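Urocanate hydratase (Paenibacillus sp. Soil724D2, PDB 7NED) probably catalyses hydration of thiourocanate in bacterial ergothioneine catabolism, acting as a urocanase-family lyase with NAD+ as bound cofactor. Local coordinates at residues A[231-234]-A[235-238]; A[295-298]-A[299-302]; A[310-314]-A[315-319]; A[264-267]-A[268-271]. All blocks are in the same frame, centred on the assembly; numbering follows the deposited sequence.

How the contacts relate
All four contacts lie in the Rossmann-like domain, and contacts 1, 3 and 4 touch the same NAD. Contacts 1 and 4, with centres about 10 Å apart, hold the adenine from a helix start and a loop, joined where D236 OD2 meets S267 OG at 2.6 Å and N233 ND2 meets V265 O. Contact 3, its centre about 19 Å from that of contact 4, borders the nicotinamide half, near the bound urocanate. Contact 2, on helix 282-305, touches all three: E296 OE1 is 2.7 Å from Y264 OH of contact 4, A299 packs on Y238 of contact 1, and M300 CE lies 3.7 Å from V310 CG1 of contact 3.

Contact 1. Residues A[231-234]-A[235-238]; sequences TGNA and SDIY. With NAD (nicotinamide-adenine-dinucleotide), chain C.
N233 OD1 receives two hydrogen bonds from S235, one from the backbone N at 2.8 Å and one from OG at 2.6 Å. The amide N-H arrives in the plane of the side-chain carbonyl, on a lone pair, while the hydroxyl stands well above that plane. N233 carries its CG anti to the backbone N (chi1 -167°), which folds OD1 back over the start of the helix. A third donor reaches the same oxygen: N6A of the NAD adenine is 2.9 Å from N233 OD1. The other amide atom, N233 ND2, is held by V265 O.

N233 is thus the N-cap of helix 234-243, which follows strand 226-231 of the parallel sheet in the Rossmann-like domain after a two-residue loop. D236, three residues on, does not close a capping box directly; a water accepts from N233 N and donates to D236 OD1 instead. D236 OD2 is taken by S267.

Among the backbone bonds, N233 O accepts from both I237 N (3.0 Å) and D236 N (2.9 Å), and A234 O accepts from Y238 N. A234 N, at the first turn, points its N-H almost straight (176°) at N1A of the adenine, 2.9 Å from A234 N.

Apolar contact is slight: A234 CB rests 3.9 Å from Y238 CE2 on the ring, whose OH is bonded to T252 O.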
# COMPACT_ATOMS: atom_id res chain seq x y z
N THR A 231 -33.30 14.75 -18.90
CA THR A 231 -33.59 13.43 -18.35
C THR A 231 -33.53 12.39 -19.46
O THR A 231 -34.33 12.44 -20.41
CB THR A 231 -34.95 13.42 -17.69
OG1 THR A 231 -34.93 14.34 -16.61
CG2 THR A 231 -35.25 12.05 -17.13
N GLY A 232 -32.61 11.45 -19.32
CA GLY A 232 -32.41 10.44 -20.34
C GLY A 232 -31.15 9.65 -20.05
O GLY A 232 -30.39 9.95 -19.12
N ASN A 233 -30.94 8.65 -20.88
CA ASN A 233 -29.79 7.77 -20.76
C ASN A 233 -28.73 8.20 -21.76
O ASN A 233 -29.04 8.37 -22.95
CB ASN A 233 -30.23 6.33 -20.98
CG ASN A 233 -29.19 5.34 -20.57
OD1 ASN A 233 -28.03 5.39 -21.03
ND2 ASN A 233 -29.57 4.44 -19.68
N ALA A 234 -27.50 8.40 -21.29
CA ALA A 234 -26.42 8.80 -22.19
C ALA A 234 -26.23 7.82 -23.35
O ALA A 234 -25.84 8.23 -24.46
CB ALA A 234 -25.09 8.97 -21.43
N SER A 235 -26.47 6.52 -23.13
CA SER A 235 -26.24 5.58 -24.21
C SER A 235 -27.36 5.64 -25.25
O SER A 235 -27.23 5.00 -26.30
CB SER A 235 -26.09 4.14 -23.68
OG SER A 235 -27.23 3.78 -22.92
N ASP A 236 -28.42 6.38 -24.98
CA ASP A 236 -29.43 6.69 -25.99
C ASP A 236 -29.20 8.06 -26.62
O ASP A 236 -29.34 8.21 -27.84
CB ASP A 236 -30.84 6.67 -25.37
CG ASP A 236 -31.19 5.31 -24.78
OD1 ASP A 236 -32.00 5.26 -23.83
OD2 ASP A 236 -30.69 4.30 -25.30
N ILE A 237 -28.85 9.07 -25.81
CA ILE A 237 -28.80 10.44 -26.33
C ILE A 237 -27.57 10.63 -27.19
O ILE A 237 -27.64 11.25 -28.26
CB ILE A 237 -28.81 11.47 -25.18
CG1 ILE A 237 -30.12 11.43 -24.38
CG2 ILE A 237 -28.50 12.91 -25.75
CD1 ILE A 237 -31.35 11.73 -25.19
N TYR A 238 -26.41 10.12 -26.74
CA TYR A 238 -25.18 10.38 -27.49
C TYR A 238 -25.28 9.81 -28.90
O TYR A 238 -24.96 10.54 -29.86
CB TYR A 238 -23.95 9.83 -26.78
CG TYR A 238 -23.45 10.63 -25.58
CD1 TYR A 238 -22.10 10.69 -25.31
CD2 TYR A 238 -24.34 11.31 -24.74
CE1 TYR A 238 -21.63 11.39 -24.22
CE2 TYR A 238 -23.88 12.00 -23.65
CZ TYR A 238 -22.51 12.02 -23.39
OH TYR A 238 -22.04 12.71 -22.29
PA NAD C . -22.76 9.11 -8.58
O1A NAD C . -23.01 7.61 -8.75
O2A NAD C . -23.22 9.94 -7.46
O5B NAD C . -23.67 9.75 -9.86
C5B NAD C . -23.57 9.04 -11.04
C4B NAD C . -24.74 9.65 -11.94
O4B NAD C . -24.83 9.03 -13.20
C3B NAD C . -26.04 9.30 -11.14
O3B NAD C . -26.81 10.42 -10.99
C2B NAD C . -26.73 8.26 -12.06
O2B NAD C . -28.11 8.40 -12.10
C1B NAD C . -26.23 8.75 -13.41
N9A NAD C . -26.22 7.74 -14.47
C8A NAD C . -25.90 6.39 -14.40
N7A NAD C . -26.00 5.77 -15.55
C5A NAD C . -26.38 6.76 -16.44
C6A NAD C . -26.66 6.75 -17.83
N6A NAD C . -26.55 5.61 -18.56
N1A NAD C . -27.02 7.90 -18.46
C2A NAD C . -27.14 8.99 -17.67
N3A NAD C . -26.91 9.16 -16.36
C4A NAD C . -26.53 8.01 -15.77
O3 NAD C . -21.27 9.16 -9.06
PN NAD C . -20.41 10.48 -8.82
O1N NAD C . -19.83 10.79 -7.47
O2N NAD C . -21.01 11.57 -9.68
O5D NAD C . -18.96 10.16 -9.69
C5D NAD C . -19.18 9.84 -11.08
C4D NAD C . -17.87 9.43 -11.69
O4D NAD C . -16.85 10.36 -11.38
C3D NAD C . -17.48 8.10 -10.86
O3D NAD C . -16.96 7.09 -11.72
C2D NAD C . -16.35 8.58 -9.89
O2D NAD C . -15.35 7.67 -9.64
C1D NAD C . -15.78 9.53 -10.99
N1N NAD C . -14.63 10.38 -10.63
C2N NAD C . -13.49 9.62 -10.48
C3N NAD C . -12.27 10.22 -10.21
C7N NAD C . -11.07 9.28 -10.00
O7N NAD C . -9.90 9.60 -10.20
N7N NAD C . -11.34 8.02 -9.49
C4N NAD C . -12.25 11.62 -10.13
C5N NAD C . -13.43 12.34 -10.30
C6N NAD C . -14.65 11.70 -10.58
O HOH W 1 -32.88 7.66 -22.86

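Contact 2. Residues A[295-298]-A[299-302]; sequences VEVE and AMLE
In helix 282-305, a long alpha helix of the Rossmann-like domain, V297 meets M300 and L301 along one face, and each backbone carbonyl accepts from the N-H four residues on. M300 N donates to E296 O at 2.9 Å, L301 N to V297 O at 2.7 Å, and A299 N and E302 N bond to V295 O and E298 O in the same manner.

The M300 side chain runs back along the preceding turn. Its CG is anti to the carbonyl carbon (chi1 -61°), which sets M300 CG only 3.2 Å from E296 O, and the chain then bends at the thioether. M300 SD comes within 4.3 Å of V297 CG2. From the other branch of that valine, V297 CG1 lies 4.2 Å from L301 CD1. The same methyl, L301 CD1, is 3.7 Å from E298 OE2, whose chain is bent at chi2 on the solvent side. Replacing M300 by an alanine takes away the thioether and end methyl, and would probably leave V297 CG2 and V310 with a gap between them.

Around the helix, E296 and A299 face helix 234-243 through A234 and Y238. V297 packs against I317 and A321 of helix 317-323, L301 against V326, N328 and I332, and M300 reaches strand 309-312.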
# COMPACT_ATOMS: atom_id res chain seq x y z
N VAL A 295 -21.70 1.46 -26.43
CA VAL A 295 -22.45 2.30 -27.37
C VAL A 295 -22.15 3.78 -27.15
O VAL A 295 -21.97 4.56 -28.11
CB VAL A 295 -23.96 2.03 -27.23
CG1 VAL A 295 -24.73 3.09 -27.97
CG2 VAL A 295 -24.29 0.64 -27.76
N GLU A 296 -22.14 4.21 -25.89
CA GLU A 296 -21.88 5.61 -25.60
C GLU A 296 -20.49 6.01 -26.08
O GLU A 296 -20.32 7.06 -26.69
CB GLU A 296 -22.04 5.89 -24.10
CG GLU A 296 -21.80 7.36 -23.79
CD GLU A 296 -21.94 7.73 -22.32
OE1 GLU A 296 -22.35 6.88 -21.47
OE2 GLU A 296 -21.63 8.90 -22.04
N VAL A 297 -19.47 5.19 -25.80
CA VAL A 297 -18.12 5.57 -26.19
C VAL A 297 -17.94 5.50 -27.71
O VAL A 297 -17.17 6.28 -28.29
CB VAL A 297 -17.09 4.69 -25.47
CG1 VAL A 297 -15.70 4.93 -26.04
CG2 VAL A 297 -17.13 4.95 -23.97
N GLU A 298 -18.61 4.57 -28.39
CA GLU A 298 -18.60 4.60 -29.85
C GLU A 298 -19.11 5.94 -30.36
O GLU A 298 -18.53 6.55 -31.27
CB GLU A 298 -19.46 3.48 -30.40
CG GLU A 298 -18.75 2.15 -30.47
CD GLU A 298 -17.62 2.18 -31.47
OE1 GLU A 298 -17.88 2.30 -32.70
OE2 GLU A 298 -16.46 1.97 -31.04
N ALA A 299 -20.20 6.42 -29.78
CA ALA A 299 -20.70 7.74 -30.14
C ALA A 299 -19.67 8.83 -29.84
O ALA A 299 -19.43 9.72 -30.66
CB ALA A 299 -22.02 8.00 -29.41
N MET A 300 -19.04 8.76 -28.66
CA MET A 300 -17.96 9.70 -28.34
C MET A 300 -16.85 9.64 -29.37
O MET A 300 -16.31 10.67 -29.78
CB MET A 300 -17.43 9.40 -26.93
CG MET A 300 -18.53 9.56 -25.89
SD MET A 300 -17.96 9.20 -24.20
CE MET A 300 -16.59 10.34 -23.97
N LEU A 301 -16.49 8.46 -29.80
CA LEU A 301 -15.44 8.30 -30.78
C LEU A 301 -15.87 8.93 -32.12
O LEU A 301 -15.12 9.57 -32.75
CB LEU A 301 -15.06 6.84 -30.92
CG LEU A 301 -14.14 6.21 -29.88
CD1 LEU A 301 -14.17 4.72 -29.98
CD2 LEU A 301 -12.74 6.74 -29.96
N GLU A 302 -17.11 8.79 -32.48
CA GLU A 302 -17.57 9.38 -33.71
C GLU A 302 -17.56 10.90 -33.59
O GLU A 302 -17.14 11.58 -34.48
CB GLU A 302 -18.92 8.85 -34.09
CG GLU A 302 -19.42 9.35 -35.42
CD GLU A 302 -18.61 8.89 -36.63
OE1 GLU A 302 -18.52 9.71 -37.58
OE2 GLU A 302 -18.13 7.73 -36.67

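Contact 3. Residues A[310-314]-A[315-319]; sequences VFDNG and NNIRS. With NAD (nicotinamide-adenine-dinucleotide), chain C.
D312 and R318 meet with their flat groups almost perpendicular, the carboxylate and guanidinium planes 88° apart, at the switch from strand 309-312 to helix 317-323 in a beta-alpha-beta unit of the Rossmann-like domain. D312 holds its CG anti to the backbone N (chi1 -180°), directing the carboxylate across the connecting loop toward the helix start. R318 NE approaches D312 OD2 at 2.8 Å from the anti side, somewhat out of the carboxylate plane, and the pair is a salt bridge. A bend at chi3 brings NE round to this oxygen, leaving R318 NH2 to bind E448 and NH1 to bind I332 O. D312 OD2 also takes a weak bond from R318 N at 3.5 Å and one proton from each of two waters, which accept in turn from N316 N (weakly) and S319 N. Alongside, I317 CG2 slides past at 3.7 Å from D312 OD2.

The other oxygen shapes the loop. G314 N points nearly down the C-O bond of D312 OD1 at 2.7 Å, forming an Asx turn, and N315 N uses the syn lone pair of D312 OD1 at 3.3 Å. The N315 amide plane stands 72° from that of the D312 carboxylate. Its ND2 is bonded to D253 OD1 and T255 O, which helps fix the rotation of the group, while N315 OD1 accepts a weak bond from I317 N.

The loop borders the nicotinamide ribose of NAD, where N315 CB lies 3.2 Å from NAD O3D.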
# COMPACT_ATOMS: atom_id res chain seq x y z
N VAL A 310 -12.92 15.51 -27.16
CA VAL A 310 -13.55 14.44 -26.40
C VAL A 310 -12.58 13.94 -25.34
O VAL A 310 -11.38 13.78 -25.61
CB VAL A 310 -13.99 13.30 -27.36
CG1 VAL A 310 -14.64 12.11 -26.62
CG2 VAL A 310 -14.89 13.87 -28.49
N PHE A 311 -13.07 13.71 -24.12
CA PHE A 311 -12.15 13.23 -23.10
C PHE A 311 -12.88 12.44 -22.03
O PHE A 311 -14.09 12.57 -21.84
CB PHE A 311 -11.33 14.38 -22.48
CG PHE A 311 -12.15 15.30 -21.62
CD1 PHE A 311 -12.23 15.10 -20.24
CD2 PHE A 311 -12.87 16.33 -22.19
CE1 PHE A 311 -13.00 15.94 -19.43
CE2 PHE A 311 -13.65 17.20 -21.40
CZ PHE A 311 -13.72 17.00 -20.01
N ASP A 312 -12.11 11.57 -21.38
CA ASP A 312 -12.54 10.78 -20.24
C ASP A 312 -12.37 11.62 -18.97
O ASP A 312 -11.29 12.18 -18.73
CB ASP A 312 -11.69 9.50 -20.21
CG ASP A 312 -12.03 8.55 -19.08
OD1 ASP A 312 -12.46 9.00 -18.00
OD2 ASP A 312 -11.78 7.33 -19.27
N ASN A 313 -13.44 11.72 -18.18
CA ASN A 313 -13.44 12.59 -17.02
C ASN A 313 -13.14 11.83 -15.73
O ASN A 313 -13.55 12.23 -14.64
CB ASN A 313 -14.77 13.34 -16.92
CG ASN A 313 -14.65 14.69 -16.24
OD1 ASN A 313 -13.57 15.11 -15.81
ND2 ASN A 313 -15.79 15.39 -16.13
N GLY A 314 -12.41 10.72 -15.86
CA GLY A 314 -11.88 9.99 -14.74
C GLY A 314 -12.86 9.00 -14.18
O GLY A 314 -12.98 8.90 -12.97
N ASN A 315 -13.59 8.27 -15.02
CA ASN A 315 -14.52 7.30 -14.48
C ASN A 315 -14.33 5.92 -15.09
O ASN A 315 -15.26 5.12 -15.07
CB ASN A 315 -15.97 7.76 -14.65
CG ASN A 315 -16.36 7.98 -16.13
OD1 ASN A 315 -15.49 7.95 -17.01
ND2 ASN A 315 -17.64 8.25 -16.38
N ASN A 316 -13.12 5.60 -15.59
CA ASN A 316 -12.89 4.33 -16.30
C ASN A 316 -13.89 4.04 -17.39
O ASN A 316 -14.12 2.88 -17.72
CB ASN A 316 -12.82 3.13 -15.34
CG ASN A 316 -11.45 2.96 -14.70
OD1 ASN A 316 -10.80 3.88 -14.21
ND2 ASN A 316 -11.06 1.69 -14.60
N ILE A 317 -14.42 5.08 -18.04
CA ILE A 317 -15.39 4.75 -19.08
C ILE A 317 -14.67 4.12 -20.27
O ILE A 317 -15.22 3.21 -20.91
CB ILE A 317 -16.23 5.97 -19.49
CG1 ILE A 317 -17.41 5.48 -20.34
CG2 ILE A 317 -15.35 6.90 -20.29
CD1 ILE A 317 -18.49 6.54 -20.68
N ARG A 318 -13.42 4.53 -20.57
CA ARG A 318 -12.73 3.94 -21.72
C ARG A 318 -12.34 2.51 -21.41
O ARG A 318 -12.47 1.62 -22.27
CB ARG A 318 -11.50 4.76 -22.11
CG ARG A 318 -11.81 6.18 -22.66
CD ARG A 318 -10.52 7.01 -22.66
NE ARG A 318 -9.90 6.94 -21.35
CZ ARG A 318 -8.60 7.10 -21.12
NH1 ARG A 318 -7.78 7.38 -22.12
NH2 ARG A 318 -8.10 6.96 -19.89
N SER A 319 -11.84 2.26 -20.19
CA SER A 319 -11.53 0.90 -19.78
C SER A 319 -12.74 -0.00 -19.93
O SER A 319 -12.62 -1.10 -20.49
CB SER A 319 -11.02 0.88 -18.33
OG SER A 319 -9.94 1.79 -18.15
PA NAD C . -22.76 9.11 -8.58
O1A NAD C . -23.01 7.61 -8.75
O2A NAD C . -23.22 9.94 -7.46
O5B NAD C . -23.67 9.75 -9.86
C5B NAD C . -23.57 9.04 -11.04
C4B NAD C . -24.74 9.65 -11.94
O4B NAD C . -24.83 9.03 -13.20
C3B NAD C . -26.04 9.30 -11.14
O3B NAD C . -26.81 10.42 -10.99
C2B NAD C . -26.73 8.26 -12.06
O2B NAD C . -28.11 8.40 -12.10
C1B NAD C . -26.23 8.75 -13.41
N9A NAD C . -26.22 7.74 -14.47
C8A NAD C . -25.90 6.39 -14.40
N7A NAD C . -26.00 5.77 -15.55
C5A NAD C . -26.38 6.76 -16.44
C6A NAD C . -26.66 6.75 -17.83
N6A NAD C . -26.55 5.61 -18.56
N1A NAD C . -27.02 7.90 -18.46
C2A NAD C . -27.14 8.99 -17.67
N3A NAD C . -26.91 9.16 -16.36
C4A NAD C . -26.53 8.01 -15.77
O3 NAD C . -21.27 9.16 -9.06
PN NAD C . -20.41 10.48 -8.82
O1N NAD C . -19.83 10.79 -7.47
O2N NAD C . -21.01 11.57 -9.68
O5D NAD C . -18.96 10.16 -9.69
C5D NAD C . -19.18 9.84 -11.08
C4D NAD C . -17.87 9.43 -11.69
O4D NAD C . -16.85 10.36 -11.38
C3D NAD C . -17.48 8.10 -10.86
O3D NAD C . -16.96 7.09 -11.72
C2D NAD C . -16.35 8.58 -9.89
O2D NAD C . -15.35 7.67 -9.64
C1D NAD C . -15.78 9.53 -10.99
N1N NAD C . -14.63 10.38 -10.63
C2N NAD C . -13.49 9.62 -10.48
C3N NAD C . -12.27 10.22 -10.21
C7N NAD C . -11.07 9.28 -10.00
O7N NAD C . -9.90 9.60 -10.20
N7N NAD C . -11.34 8.02 -9.49
C4N NAD C . -12.25 11.62 -10.13
C5N NAD C . -13.43 12.34 -10.30
C6N NAD C . -14.65 11.70 -10.58
O HOH W 2 -10.75 6.56 -16.71
O HOH W 3 -10.63 4.63 -18.67
O HOH W 4 -15.44 10.08 -18.79

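Contact 4. Residues A[264-267]-A[268-271]; sequences YVPS and GYRV. With NAD (nicotinamide-adenine-dinucleotide), chain C.
P266 lies over one face of the Y269 ring in a CH-pi contact, its CG 3.7 Å from the centroid of the Y269 ring and 22° off the ring normal. P266 CB comes in nearer the rim, 3.3 Å from Y269 CD2. Y269 CG sits beside its own backbone N (chi1 -72°), which turns the ring back over the proline, and V265 CG1 adds a contact of 4.0 Å to Y269 CB. The carbonyl oxygen of S267 meets the edge of the same ring in its plane.

The backbone bond that closes this loop is weak: Y269 N donates to P266 O at 3.4 Å, across a type II beta turn. G268 occupies the third position with a phi of 89°, where a side-chain carbon would collide with S267 O.

Both hydrogen bonds to the cofactor are made by the backbone of V265, just before the turn. V265 N donates nearly straight to NAD N7A at 2.9 Å, and V265 O receives a weak bond from N6A. Y264 lays one ring face beneath that amino group, with N6A 3.2 Å from Y264 CZ, and its OH is hydrogen-bonded to E296 OE1. Putting an alanine in place of Y264 would probably open a gap under the amino group and leave E296 without its hydroxyl partner.

Y264 and V265, just ahead of the type II turn, line the adenine end of the NAD pocket in the Rossmann-like domain.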
# COMPACT_ATOMS: atom_id res chain seq x y z
N TYR A 264 -23.61 2.45 -13.59
CA TYR A 264 -24.12 2.79 -14.92
C TYR A 264 -25.45 2.10 -15.24
O TYR A 264 -25.57 0.87 -15.19
CB TYR A 264 -23.07 2.38 -15.96
CG TYR A 264 -23.34 3.02 -17.26
CD1 TYR A 264 -24.31 2.52 -18.12
CD2 TYR A 264 -22.68 4.19 -17.62
CE1 TYR A 264 -24.60 3.15 -19.34
CE2 TYR A 264 -22.94 4.82 -18.85
CZ TYR A 264 -23.90 4.30 -19.68
OH TYR A 264 -24.15 4.92 -20.88
N VAL A 265 -26.45 2.90 -15.62
CA VAL A 265 -27.77 2.38 -15.94
C VAL A 265 -27.80 2.01 -17.42
O VAL A 265 -27.61 2.89 -18.27
CB VAL A 265 -28.87 3.39 -15.63
CG1 VAL A 265 -30.20 2.77 -15.98
CG2 VAL A 265 -28.79 3.81 -14.15
N PRO A 266 -28.06 0.75 -17.76
CA PRO A 266 -28.07 0.35 -19.16
C PRO A 266 -29.23 0.99 -19.88
O PRO A 266 -30.22 1.40 -19.28
CB PRO A 266 -28.25 -1.17 -19.11
CG PRO A 266 -27.94 -1.57 -17.70
CD PRO A 266 -28.36 -0.37 -16.86
N SER A 267 -29.10 1.06 -21.21
CA SER A 267 -30.23 1.49 -22.02
C SER A 267 -31.40 0.54 -21.78
O SER A 267 -31.21 -0.68 -21.66
CB SER A 267 -29.86 1.50 -23.51
OG SER A 267 -30.98 1.96 -24.27
N GLY A 268 -32.60 1.10 -21.66
CA GLY A 268 -33.77 0.26 -21.55
C GLY A 268 -34.16 -0.14 -20.15
O GLY A 268 -35.23 -0.74 -19.97
N TYR A 269 -33.34 0.18 -19.15
CA TYR A 269 -33.68 -0.03 -17.75
C TYR A 269 -34.24 1.25 -17.16
O TYR A 269 -33.79 2.34 -17.50
CB TYR A 269 -32.44 -0.43 -16.94
CG TYR A 269 -31.89 -1.81 -17.17
CD1 TYR A 269 -31.84 -2.73 -16.13
CD2 TYR A 269 -31.34 -2.16 -18.39
CE1 TYR A 269 -31.29 -3.98 -16.31
CE2 TYR A 269 -30.79 -3.41 -18.58
CZ TYR A 269 -30.76 -4.32 -17.53
OH TYR A 269 -30.20 -5.58 -17.73
N ARG A 270 -35.20 1.12 -16.26
CA ARG A 270 -35.65 2.25 -15.46
C ARG A 270 -34.93 2.21 -14.12
O ARG A 270 -34.63 1.12 -13.59
CB ARG A 270 -37.17 2.23 -15.27
CG ARG A 270 -37.96 2.65 -16.51
CD ARG A 270 -39.31 3.27 -16.12
NE ARG A 270 -39.87 2.59 -14.95
CZ ARG A 270 -40.60 3.18 -14.01
NH1 ARG A 270 -40.90 4.48 -14.11
NH2 ARG A 270 -41.05 2.47 -12.98
N VAL A 271 -34.61 3.38 -13.58
CA VAL A 271 -33.88 3.41 -12.32
C VAL A 271 -34.66 2.62 -11.27
O VAL A 271 -34.07 1.98 -10.39
CB VAL A 271 -33.63 4.85 -11.86
CG1 VAL A 271 -32.81 5.59 -12.89
CG2 VAL A 271 -34.97 5.56 -11.64
PA NAD C . -22.76 9.11 -8.58
O1A NAD C . -23.01 7.61 -8.75
O2A NAD C . -23.22 9.94 -7.46
O5B NAD C . -23.67 9.75 -9.86
C5B NAD C . -23.57 9.04 -11.04
C4B NAD C . -24.74 9.65 -11.94
O4B NAD C . -24.83 9.03 -13.20
C3B NAD C . -26.04 9.30 -11.14
O3B NAD C . -26.81 10.42 -10.99
C2B NAD C . -26.73 8.26 -12.06
O2B NAD C . -28.11 8.40 -12.10
C1B NAD C . -26.23 8.75 -13.41
N9A NAD C . -26.22 7.74 -14.47
C8A NAD C . -25.90 6.39 -14.40
N7A NAD C . -26.00 5.77 -15.55
C5A NAD C . -26.38 6.76 -16.44
C6A NAD C . -26.66 6.75 -17.83
N6A NAD C . -26.55 5.61 -18.56
N1A NAD C . -27.02 7.90 -18.46
C2A NAD C . -27.14 8.99 -17.67
N3A NAD C . -26.91 9.16 -16.36
C4A NAD C . -26.53 8.01 -15.77
O3 NAD C . -21.27 9.16 -9.06
PN NAD C . -20.41 10.48 -8.82
O1N NAD C . -19.83 10.79 -7.47
O2N NAD C . -21.01 11.57 -9.68
O5D NAD C . -18.96 10.16 -9.69
C5D NAD C . -19.18 9.84 -11.08
C4D NAD C . -17.87 9.43 -11.69
O4D NAD C . -16.85 10.36 -11.38
C3D NAD C . -17.48 8.10 -10.86
O3D NAD C . -16.96 7.09 -11.72
C2D NAD C . -16.35 8.58 -9.89
O2D NAD C . -15.35 7.67 -9.64
C1D NAD C . -15.78 9.53 -10.99
N1N NAD C . -14.63 10.38 -10.63
C2N NAD C . -13.49 9.62 -10.48
C3N NAD C . -12.27 10.22 -10.21
C7N NAD C . -11.07 9.28 -10.00
O7N NAD C . -9.90 9.60 -10.20
N7N NAD C . -11.34 8.02 -9.49
C4N NAD C . -12.25 11.62 -10.13
C5N NAD C . -13.43 12.34 -10.30
C6N NAD C . -14.65 11.70 -10.58